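Local atomic coordinates of endo-beta-1,4-glucanase (Bacillus licheniformis, PDB entry 2JEN), a protein that hydrolyses beta-1,4-glucosidic bonds in the backbone of xyloglucan and cellulose, as a family 12 glycoside hydrolase that acts on plant cell wall polysaccharides. Residues I92-H97 with G101-S106; N161-G166 with T205-S210; G187-G192 with W197-F202. The protein carries 1 engineered substitution. All blocks are in the same frame, centred on the assembly; numbering follows the deposited sequence. Where two conformers were deposited one is given.

How the contacts relate
From the N terminus, contact 1 comes first: it closes the short loop after strand 91-95, folding 101-106 back on the strand end, and is complete before the others begin. Contact 2 opens at the end of strand 154-163 and closes only at 205-210, the loop after strand 195-204. Contact 3, the hairpin of strands 180-192 and 195-204, is nested inside that long excursion, its second strand running straight into the closing loop of contact 2. Strands 154-163 and 195-204 are parallel neighbours. All three contacts reach the same mixed sheet and touch bound sugar, though the centres of contacts 1 and 2 lie about 26 Å apart.

Contact 1: residues I92-H97 with G101-S106; sequences IVSGWH and GYTAGS. With GLC (alpha-D-glucopyranose), chain B.
G95 and T103 hold the two segments together through a pair of hydrogen bonds. The backbone N of G95 gives a nearly straight bond to T103 OG1 at 2.9 Å, and T103 N answers with a 3.0 Å bond to G95 O, reaching that oxygen from above its carbonyl plane. OG1 stands between the backbone N and carbonyl carbon of T103 (chi1 58°), which aims the hydroxyl at G95 N and lays CG2 beside G95 O; OG1 is also hydrogen-bonded to K45 O. S106 sits alongside: its OG turns back to T103 O, 2.9 Å away, and S106 N binds the same oxygen, so two donors grip the carbonyl that opens the type II turn T103-S106. The CB of S106 packs against S94 OG at 3.3 Å, and a water joins S94 OG to S106 O. At G95 the backbone angles would drive any CB against the preceding carbonyl oxygen. In W96, CG anti to the backbone N (chi1 169°) sets the indole with its CD1 edge near G101 O. The CB of W96 meets CD2 of Y102 at 3.7 Å. The two rings meet obliquely, planes at 48°, while their polar ends are taken by S147 O for W96 NE1 and by A146 N for Y102 OH. Next along the chain, H97 faces the other way and NE2 donates to O3 of a bound glucose at 2.8 Å, with ND1 hydrogen-bonded to E239. This is a tight turn folded against the end of strand 91-95, next to a histidine of the glycan-binding cleft in the beta-sandwich fold of family 12.

Contact 2: residues N161-G166 with T205-S210; sequences NNTNAG and TANTQS. With XYS (alpha-D-xylopyranose), chain C; GLC (alpha-D-glucopyranose), chain D; GLC (alpha-D-glucopyranose), chain E.
N207 reaches strand 161-163 with its side-chain amide, and one direct hydrogen bond joins the segments: N162 N to N207 OD1, 2.9 Å and nearly straight (166°), the donor lying above the plane of the amide carbonyl. The same N207 amide stacks on the amide of N161, planes 18° apart, with ND2 of N161 and ND2 of N207 3.6 Å from each other. N207 CG lies anti to its carbonyl carbon (chi1 -65°), which carries the amide over to the strand. A water hydrogen-bonded to T163 OG1 adds a weak bridge to N207 ND2. Within the first segment, T163 OG1 donates to N161 OD1 at 2.7 Å, in the carbonyl plane on a lone pair, and so fixes how the N161 amide is turned. N162 OD1 accepts from A165 N, an Asx motif; a second bond, from N162 ND2 to A165 O at 3.1 Å, also grips A165. To the sugar, G166 O accepts from O2 of a bound glucose at 2.6 Å, while G166 N makes a weak bond to O5 of a xylose. The chemistry is amide and hydroxyl hydrogen bonding without charged groups. It implies that the N162 side chain holds the turn which presents the A165-G166 backbone to one glucose and to the xylose branch borne by the next glucose of the chain, while N207 ties the loop after strand 195-204 to the end of strand 154-163.

Contact 3: residues G187-G192 with W197-F202; sequences GYIDAG and WNVFSF. With GLC (alpha-D-glucopyranose), chain F; XYS (alpha-D-xylopyranose), chain G.
I189 packs over one face of the W197 indole, its CB 3.9 Å from the centre of the five-membered ring, a CH-pi contact at the heart of the tightly packed side. W197 CG stands between the backbone N and carbonyl carbon (chi1 43°), laying the indole across the strand with CZ3 against CB of A191. At the ring edge NE1 donates in plane to O2 of a bound glucose, 3.1 Å away, and more weakly to its O3. V199 follows on the same face: CG1 meets I189 CG1 at 3.7 Å and lies close to the backbone of G187, which has no side chain, 3.6 Å from G187 C. Four backbone hydrogen bonds link the pairs G187-V199 and I189-W197 in antiparallel register. With an alanine at W197, O2 and O3 of the glucose are likely to lose a donor and a gap to open beside I189 and A191.

The opposite face, at the non-hydrogen-bonded pair Y188-N198, is looser: the exposed Y188 ring meets the W197 backbone obliquely, and a water joins G187 O to N198 OD1, while N198 ND2 goes to D154.

The hairpin strands 180-192 and 195-204 lie in the mixed sheet, the second strand running parallel to 154-163; F200 and F202 touch L222 of helix 215-225, and W197 meets W139 edge-to-face.

Contact 1: residues I92-H97 with G101-S106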
# COMPACT_ATOMS: atom_id res chain seq x y z
N ILE A 92 -16.16 8.55 16.38
CA ILE A 92 -17.41 7.82 16.49
C ILE A 92 -18.55 8.82 16.51
O ILE A 92 -18.49 9.79 17.26
CB ILE A 92 -17.47 6.94 17.76
CG1 ILE A 92 -16.28 6.00 17.81
CG2 ILE A 92 -18.81 6.21 17.83
CD1 ILE A 92 -16.10 5.30 19.20
N VAL A 93 -19.60 8.54 15.75
CA VAL A 93 -20.80 9.39 15.64
C VAL A 93 -21.95 8.65 16.27
O VAL A 93 -22.25 7.52 15.87
CB VAL A 93 -21.12 9.76 14.17
CG1 VAL A 93 -22.45 10.50 14.02
CG2 VAL A 93 -19.98 10.55 13.57
N SER A 94 -22.70 9.32 17.14
CA SER A 94 -24.08 8.99 17.48
C SER A 94 -25.01 10.12 17.11
O SER A 94 -24.74 11.24 17.49
CB SER A 94 -24.17 8.72 18.98
OG SER A 94 -25.45 8.16 19.26
N GLY A 95 -26.07 9.83 16.38
CA GLY A 95 -26.99 10.84 15.93
C GLY A 95 -26.76 11.26 14.52
O GLY A 95 -26.60 10.42 13.62
N TRP A 96 -26.77 12.56 14.31
CA TRP A 96 -26.67 13.18 12.99
C TRP A 96 -25.22 13.56 12.64
O TRP A 96 -24.44 13.93 13.50
CB TRP A 96 -27.58 14.42 12.97
CG TRP A 96 -27.46 15.36 11.83
CD1 TRP A 96 -28.23 15.40 10.72
CD2 TRP A 96 -26.55 16.47 11.72
NE1 TRP A 96 -27.85 16.41 9.90
CE2 TRP A 96 -26.81 17.09 10.48
CE3 TRP A 96 -25.51 16.95 12.52
CZ2 TRP A 96 -26.11 18.22 10.05
CZ3 TRP A 96 -24.78 18.03 12.08
CH2 TRP A 96 -25.08 18.66 10.86
N HIS A 97 -24.86 13.53 11.35
CA HIS A 97 -23.63 14.19 10.91
C HIS A 97 -23.73 14.51 9.42
O HIS A 97 -23.28 13.76 8.57
CB HIS A 97 -22.38 13.35 11.17
CG HIS A 97 -21.13 14.13 10.92
ND1 HIS A 97 -20.48 14.81 11.92
CD2 HIS A 97 -20.49 14.44 9.76
CE1 HIS A 97 -19.47 15.49 11.39
NE2 HIS A 97 -19.45 15.28 10.08
N GLY A 101 -31.09 12.58 8.69
CA GLY A 101 -31.51 12.01 9.93
C GLY A 101 -30.40 11.58 10.86
O GLY A 101 -29.29 12.06 10.79
N TYR A 102 -30.77 10.70 11.77
CA TYR A 102 -30.05 10.41 12.98
C TYR A 102 -29.89 8.89 13.09
O TYR A 102 -30.85 8.15 12.78
CB TYR A 102 -30.83 10.88 14.22
CG TYR A 102 -31.30 12.34 14.12
CD1 TYR A 102 -32.41 12.69 13.40
CD2 TYR A 102 -30.60 13.38 14.76
CE1 TYR A 102 -32.83 14.00 13.31
CE2 TYR A 102 -31.01 14.70 14.67
CZ TYR A 102 -32.14 15.01 13.95
OH TYR A 102 -32.61 16.33 13.85
N THR A 103 -28.79 8.40 13.64
CA THR A 103 -28.62 6.95 13.78
C THR A 103 -29.74 6.34 14.63
O THR A 103 -30.25 6.93 15.59
CB THR A 103 -27.25 6.57 14.36
OG1 THR A 103 -27.06 7.20 15.63
CG2 THR A 103 -26.06 6.94 13.41
N ALA A 104 -30.13 5.16 14.21
CA ALA A 104 -31.21 4.43 14.85
C ALA A 104 -30.90 4.18 16.30
O ALA A 104 -29.84 3.68 16.65
CB ALA A 104 -31.40 3.10 14.08
N GLY A 105 -31.86 4.48 17.19
CA GLY A 105 -31.69 4.18 18.58
C GLY A 105 -30.75 5.09 19.34
O GLY A 105 -30.44 4.83 20.48
N SER A 106 -30.27 6.16 18.70
CA SER A 106 -29.32 7.02 19.37
C SER A 106 -29.94 7.85 20.48
O SER A 106 -29.28 8.25 21.41
CB SER A 106 -28.66 7.95 18.34
OG SER A 106 -29.59 8.78 17.66
C1 GLC B . -16.38 19.68 11.21
C2 GLC B . -17.07 18.41 10.75
C3 GLC B . -17.09 18.34 9.24
C4 GLC B . -17.74 19.61 8.72
C5 GLC B . -16.96 20.84 9.23
C6 GLC B . -17.70 22.11 8.81
O2 GLC B . -16.50 17.23 11.31
O3 GLC B . -17.73 17.11 8.85
O4 GLC B . -17.72 19.67 7.32
O5 GLC B . -17.01 20.83 10.65
O6 GLC B . -16.98 22.81 7.83
O HOH W 1 -26.58 7.95 21.71

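Contact 2: residues N161-G166 with T205-S210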
# COMPACT_ATOMS: atom_id res chain seq x y z
N ASN A 161 -8.05 15.34 25.80
CA ASN A 161 -6.63 15.41 25.53
C ASN A 161 -6.39 16.64 24.70
O ASN A 161 -7.10 16.88 23.72
CB ASN A 161 -6.16 14.16 24.76
CG ASN A 161 -4.67 14.17 24.41
OD1 ASN A 161 -4.21 15.04 23.67
ND2 ASN A 161 -3.92 13.21 24.96
N ASN A 162 -5.37 17.43 25.06
CA ASN A 162 -4.84 18.50 24.22
C ASN A 162 -3.36 18.25 24.09
O ASN A 162 -2.64 18.28 25.11
CB ASN A 162 -5.09 19.89 24.84
CG ASN A 162 -4.65 21.00 23.97
OD1 ASN A 162 -4.24 20.78 22.82
ND2 ASN A 162 -4.65 22.23 24.51
N THR A 163 -2.88 17.99 22.87
CA THR A 163 -1.46 17.80 22.63
C THR A 163 -0.99 18.83 21.62
O THR A 163 -1.14 18.68 20.41
CB THR A 163 -1.15 16.36 22.19
OG1 THR A 163 -1.55 15.47 23.25
CG2 THR A 163 0.35 16.19 21.92
N ASN A 164 -0.47 19.93 22.15
CA ASN A 164 0.13 21.02 21.39
C ASN A 164 -0.88 21.87 20.64
O ASN A 164 -0.49 22.70 19.81
CB ASN A 164 1.25 20.56 20.46
CG ASN A 164 2.34 19.82 21.18
OD1 ASN A 164 2.88 20.33 22.17
ND2 ASN A 164 2.70 18.63 20.70
N ALA A 165 -2.16 21.68 20.93
CA ALA A 165 -3.20 22.39 20.20
C ALA A 165 -3.85 23.47 21.03
O ALA A 165 -3.42 23.77 22.16
CB ALA A 165 -4.29 21.41 19.62
N GLY A 166 -4.86 24.09 20.45
CA GLY A 166 -5.67 25.07 21.15
C GLY A 166 -6.96 25.29 20.40
O GLY A 166 -7.04 25.01 19.21
N THR A 205 -8.13 20.52 32.30
CA THR A 205 -6.89 21.21 32.68
C THR A 205 -5.68 20.30 32.66
O THR A 205 -4.55 20.80 32.52
CB THR A 205 -7.00 21.89 34.05
OG1 THR A 205 -7.41 20.93 35.02
CG2 THR A 205 -8.05 23.01 34.01
N ALA A 206 -5.90 18.98 32.69
CA ALA A 206 -4.86 17.97 32.44
C ALA A 206 -5.52 16.89 31.59
O ALA A 206 -6.72 16.70 31.67
CB ALA A 206 -4.34 17.39 33.74
N ASN A 207 -4.71 16.19 30.80
CA ASN A 207 -5.27 15.13 29.96
C ASN A 207 -5.76 13.98 30.80
O ASN A 207 -5.20 13.69 31.87
CB ASN A 207 -4.22 14.66 28.98
CG ASN A 207 -3.81 15.72 27.98
OD1 ASN A 207 -4.52 16.71 27.75
ND2 ASN A 207 -2.64 15.50 27.36
N THR A 208 -6.79 13.29 30.31
CA THR A 208 -7.25 12.05 30.91
C THR A 208 -7.60 11.03 29.86
O THR A 208 -8.09 11.42 28.78
CB THR A 208 -8.47 12.29 31.84
OG1 THR A 208 -8.74 11.12 32.61
CG2 THR A 208 -9.75 12.74 31.12
N GLN A 209 -7.46 9.77 30.20
CA GLN A 209 -7.80 8.65 29.31
C GLN A 209 -9.17 8.08 29.51
O GLN A 209 -9.56 7.15 28.81
CB GLN A 209 -6.74 7.55 29.42
CG GLN A 209 -5.39 7.93 28.86
CD GLN A 209 -4.38 6.81 28.77
OE1 GLN A 209 -3.58 6.76 27.83
NE2 GLN A 209 -4.35 5.97 29.78
N SER A 210 -9.94 8.57 30.48
CA SER A 210 -11.28 8.08 30.66
C SER A 210 -12.16 9.15 31.28
O SER A 210 -11.66 10.00 32.05
CB SER A 210 -11.29 6.81 31.48
OG SER A 210 -10.96 7.13 32.80
C1 XYS C . -3.98 25.75 17.57
C2 XYS C . -2.61 26.29 17.91
C3 XYS C . -1.60 25.80 16.90
C4 XYS C . -1.66 24.28 16.84
C5 XYS C . -3.09 23.88 16.54
O2 XYS C . -2.64 27.72 17.94
O3 XYS C . -0.29 26.25 17.23
O4 XYS C . -0.84 23.85 15.75
O5 XYS C . -3.99 24.35 17.54
C1 GLC D . -9.30 25.23 15.89
C2 GLC D . -9.82 24.33 16.97
C3 GLC D . -10.68 23.23 16.42
C4 GLC D . -11.73 23.75 15.43
C5 GLC D . -11.05 24.71 14.44
C6 GLC D . -12.09 25.36 13.53
O2 GLC D . -8.72 23.73 17.64
O3 GLC D . -11.34 22.59 17.48
O4 GLC D . -12.38 22.66 14.78
O5 GLC D . -10.41 25.74 15.15
O6 GLC D . -11.42 25.98 12.43
C1 GLC E . -6.33 29.66 15.54
C2 GLC E . -7.77 29.71 15.10
C3 GLC E . -8.62 28.64 15.78
C4 GLC E . -7.95 27.27 15.67
C5 GLC E . -6.52 27.37 16.16
C6 GLC E . -5.76 26.05 15.99
O1 GLC E . -5.56 30.48 14.68
O2 GLC E . -8.32 30.97 15.47
O3 GLC E . -9.92 28.59 15.24
O4 GLC E . -8.61 26.34 16.52
O5 GLC E . -5.84 28.34 15.37
O6 GLC E . -4.40 26.29 16.33
O HOH W 2 -0.17 15.79 25.56

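Contact 3: residues G187-G192 with W197-F202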
# COMPACT_ATOMS: atom_id res chain seq x y z
N GLY A 187 -16.22 30.91 20.76
CA GLY A 187 -15.98 31.47 19.45
C GLY A 187 -17.14 31.25 18.53
O GLY A 187 -18.20 30.79 18.94
N TYR A 188 -16.89 31.56 17.25
CA TYR A 188 -17.90 31.44 16.20
C TYR A 188 -17.22 30.94 14.95
O TYR A 188 -16.18 31.47 14.56
CB TYR A 188 -18.57 32.77 15.93
CG TYR A 188 -19.58 32.75 14.80
CD1 TYR A 188 -19.25 33.18 13.52
CD2 TYR A 188 -20.83 32.24 15.00
CE1 TYR A 188 -20.17 33.15 12.49
CE2 TYR A 188 -21.76 32.19 13.97
CZ TYR A 188 -21.42 32.65 12.71
OH TYR A 188 -22.34 32.60 11.67
N ILE A 189 -17.78 29.89 14.35
CA ILE A 189 -17.26 29.31 13.11
C ILE A 189 -18.14 29.80 11.96
O ILE A 189 -19.32 29.47 11.88
CB ILE A 189 -17.28 27.76 13.18
CG1 ILE A 189 -16.54 27.27 14.42
CG2 ILE A 189 -16.72 27.20 11.86
CD1 ILE A 189 -15.10 27.64 14.47
N ASP A 190 -17.52 30.51 11.04
CA ASP A 190 -18.21 30.98 9.83
C ASP A 190 -18.11 29.90 8.75
O ASP A 190 -17.01 29.58 8.31
CB ASP A 190 -17.60 32.31 9.42
CG ASP A 190 -18.32 32.99 8.28
OD1 ASP A 190 -18.93 32.29 7.47
OD2 ASP A 190 -18.19 34.24 8.14
N ALA A 191 -19.24 29.33 8.37
CA ALA A 191 -19.34 28.27 7.35
C ALA A 191 -19.84 28.76 6.00
O ALA A 191 -20.18 27.94 5.13
CB ALA A 191 -20.24 27.13 7.86
N GLY A 192 -19.84 30.07 5.78
CA GLY A 192 -20.20 30.65 4.48
C GLY A 192 -21.67 30.93 4.34
O GLY A 192 -22.50 30.18 4.84
N TRP A 197 -21.82 28.57 13.25
CA TRP A 197 -22.24 28.15 14.56
C TRP A 197 -21.35 28.70 15.66
O TRP A 197 -20.16 28.86 15.50
CB TRP A 197 -22.31 26.62 14.65
CG TRP A 197 -21.15 25.90 14.01
CD1 TRP A 197 -19.97 25.51 14.58
CD2 TRP A 197 -21.11 25.44 12.67
NE1 TRP A 197 -19.19 24.88 13.64
CE2 TRP A 197 -19.87 24.84 12.46
CE3 TRP A 197 -21.99 25.54 11.60
CZ2 TRP A 197 -19.49 24.31 11.22
CZ3 TRP A 197 -21.63 25.00 10.37
CH2 TRP A 197 -20.38 24.40 10.20
N ASN A 198 -21.96 28.96 16.81
CA ASN A 198 -21.16 29.15 18.01
C ASN A 198 -20.36 27.90 18.29
O ASN A 198 -20.85 26.79 18.03
CB ASN A 198 -22.08 29.46 19.17
CG ASN A 198 -22.95 30.66 18.89
OD1 ASN A 198 -22.42 31.74 18.64
ND2 ASN A 198 -24.27 30.46 18.82
N VAL A 199 -19.18 28.07 18.89
CA VAL A 199 -18.41 26.92 19.35
C VAL A 199 -17.96 27.21 20.79
O VAL A 199 -17.28 28.21 21.07
CB VAL A 199 -17.24 26.57 18.39
CG1 VAL A 199 -16.30 27.74 18.11
CG2 VAL A 199 -16.51 25.30 18.92
N PHE A 200 -18.35 26.31 21.67
CA PHE A 200 -18.04 26.36 23.06
C PHE A 200 -17.15 25.17 23.39
O PHE A 200 -17.60 24.02 23.21
CB PHE A 200 -19.30 26.28 23.92
CG PHE A 200 -20.35 27.29 23.55
CD1 PHE A 200 -20.30 28.57 24.04
CD2 PHE A 200 -21.43 26.93 22.76
CE1 PHE A 200 -21.28 29.48 23.70
CE2 PHE A 200 -22.43 27.82 22.45
CZ PHE A 200 -22.36 29.12 22.94
N SER A 201 -15.92 25.44 23.78
CA SER A 201 -14.94 24.37 24.04
C SER A 201 -14.58 24.32 25.49
O SER A 201 -14.29 25.35 26.10
CB SER A 201 -13.66 24.55 23.21
OG SER A 201 -13.96 24.64 21.82
N PHE A 202 -14.58 23.12 26.04
CA PHE A 202 -14.19 22.80 27.40
C PHE A 202 -12.94 21.93 27.34
O PHE A 202 -13.01 20.81 26.83
CB PHE A 202 -15.31 22.01 28.09
CG PHE A 202 -16.58 22.78 28.25
CD1 PHE A 202 -17.48 22.90 27.19
CD2 PHE A 202 -16.89 23.43 29.45
CE1 PHE A 202 -18.65 23.65 27.31
CE2 PHE A 202 -18.07 24.15 29.57
CZ PHE A 202 -18.94 24.28 28.54
C1 GLC F . -15.22 22.03 15.81
C2 GLC F . -15.68 22.73 14.54
C3 GLC F . -16.52 21.78 13.74
C4 GLC F . -15.65 20.58 13.35
C5 GLC F . -15.20 19.97 14.68
C6 GLC F . -14.45 18.63 14.54
O1 GLC F . -14.48 22.86 16.66
O2 GLC F . -16.51 23.86 14.73
O3 GLC F . -17.06 22.56 12.67
O4 GLC F . -16.41 19.62 12.66
O5 GLC F . -14.42 20.92 15.39
O6 GLC F . -13.34 18.74 13.67
C1 XYS G . -17.53 24.13 7.54
C2 XYS G . -17.08 24.53 6.18
C3 XYS G . -15.56 24.64 6.22
C4 XYS G . -15.13 25.66 7.26
C5 XYS G . -15.76 25.30 8.60
O2 XYS G . -17.40 23.49 5.27
O3 XYS G . -15.08 24.97 4.93
O4 XYS G . -13.72 25.61 7.34
O5 XYS G . -17.15 25.11 8.41
O HOH W 3 -20.19 32.25 20.21